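Local atomic coordinates of hypothetical protein Atu2684 (Agrobacterium tumefaciens, PDB entry 2AXO), a protein that is of unknown function but belongs to the DUF1223 family of the thioredoxin clan and carries a disulfide that may hint at a redox role. Residues A[238-241]-A[247-250]. Sequence-based numbering, arbitrary orientation.
Sequences LQTA and PAAI
Gln-239 faces Ile-250 as an antiparallel non-hydrogen-bonded pair in the hairpin of strands 232-241 and 247-257, and its side-chain amide bonds to the backbone where the strand is displaced by a beta bulge. CB of Gln-239 starts the path 4.0 Å from CG1 of Ile-250. With CG anti to the backbone N (chi1 -175°) and the chain extended beyond it, Gln-239 CG passes 3.3 Å from Ala-248 O. Gln-239 CD lies 3.7 Å from Ile-250 CG1, both partners being on the same side of the chain. At the tip, Gln-239 NE2 donates to Ala-248 O over 2.9 Å, nearly straight at 166° and in the planes of both the amide and the carbonyl. Gln-239 NE2 also brushes CB of Pro-247 at 3.5 Å. From helix 95-107, Tyr-104 OH is hydrogen-bonded to Gln-239 NE2 and Arg-100 to Gln-239 OE1. Meanwhile Ala-249 O accepts twice from Thr-240: its backbone N gives a 2.9 Å bond, and OG1 comes in on a lone pair at 2.8 Å. Ala-248 N returns a bond to Thr-240 O. Between Gln-239 and Ala-241 the register slips by one residue. Bonds at both of its polar atoms should fix the amide's flip and link strand 247-257, at Ala-248 O, to helix 95-107 through Tyr-104 and Arg-100.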
loop_
_atom_site.group_PDB
_atom_site.type_symbol
_atom_site.label_atom_id
_atom_site.label_comp_id
_atom_site.label_asym_id
_atom_site.label_seq_id
_atom_site.Cartn_x
_atom_site.Cartn_y
_atom_site.Cartn_z
ATOM N N LEU A 238 -19.171 5.698 14.494
ATOM C CA LEU A 238 -20.355 4.945 14.080
ATOM C C LEU A 238 -20.247 4.991 12.563
ATOM O O LEU A 238 -20.708 5.936 11.919
ATOM C CB LEU A 238 -21.636 5.632 14.555
ATOM C CG LEU A 238 -22.938 4.846 14.330
ATOM C CD1 LEU A 238 -22.891 3.508 15.064
ATOM C CD2 LEU A 238 -24.102 5.682 14.823
ATOM N N GLN A 239 -19.639 3.951 12.001
ATOM C CA GLN A 239 -19.372 3.913 10.576
ATOM C C GLN A 239 -20.135 2.930 9.701
ATOM O O GLN A 239 -20.188 1.731 9.971
ATOM C CB GLN A 239 -17.856 3.727 10.395
ATOM C CG GLN A 239 -17.344 3.785 8.968
ATOM C CD GLN A 239 -15.850 4.061 8.899
ATOM O OE1 GLN A 239 -15.069 3.579 9.731
ATOM N NE2 GLN A 239 -15.442 4.822 7.893
ATOM N N THR A 240 -20.729 3.467 8.640
ATOM C CA THR A 240 -21.470 2.661 7.683
ATOM C C THR A 240 -20.455 2.048 6.724
ATOM O O THR A 240 -19.280 2.411 6.731
ATOM C CB THR A 240 -22.449 3.519 6.859
ATOM O OG1 THR A 240 -21.717 4.453 6.049
ATOM C CG2 THR A 240 -23.382 4.281 7.778
ATOM N N ALA A 241 -20.920 1.127 5.889
ATOM C CA ALA A 241 -20.062 0.463 4.923
ATOM C C ALA A 241 -20.798 0.383 3.593
ATOM O O ALA A 241 -22.029 0.466 3.553
ATOM C CB ALA A 241 -19.712 -0.929 5.415
ATOM N N PRO A 247 -15.059 0.699 4.492
ATOM C CA PRO A 247 -15.443 1.859 5.308
ATOM C C PRO A 247 -16.094 2.987 4.520
ATOM O O PRO A 247 -15.557 3.440 3.512
ATOM C CB PRO A 247 -14.123 2.282 5.954
ATOM C CG PRO A 247 -13.089 1.831 4.950
ATOM C CD PRO A 247 -13.609 0.461 4.582
ATOM N N ALA A 248 -17.256 3.434 4.985
ATOM C CA ALA A 248 -17.977 4.508 4.321
ATOM C C ALA A 248 -18.310 5.635 5.307
ATOM O O ALA A 248 -17.658 5.777 6.347
ATOM C CB ALA A 248 -19.244 3.964 3.677
ATOM N N ALA A 249 -19.325 6.430 4.990
ATOM C CA ALA A 249 -19.707 7.558 5.838
ATOM C C ALA A 249 -19.800 7.247 7.330
ATOM O O ALA A 249 -20.363 6.236 7.739
ATOM C CB ALA A 249 -21.034 8.147 5.355
ATOM N N ILE A 250 -19.221 8.133 8.133
ATOM C CA ILE A 250 -19.255 8.021 9.583
ATOM C C ILE A 250 -20.371 8.986 9.969
ATOM O O ILE A 250 -20.280 10.182 9.687
ATOM C CB ILE A 250 -17.912 8.467 10.197
ATOM C CG1 ILE A 250 -16.803 7.527 9.722
ATOM C CG2 ILE A 250 -18.006 8.483 11.721
ATOM C CD1 ILE A 250 -15.393 7.967 10.094
#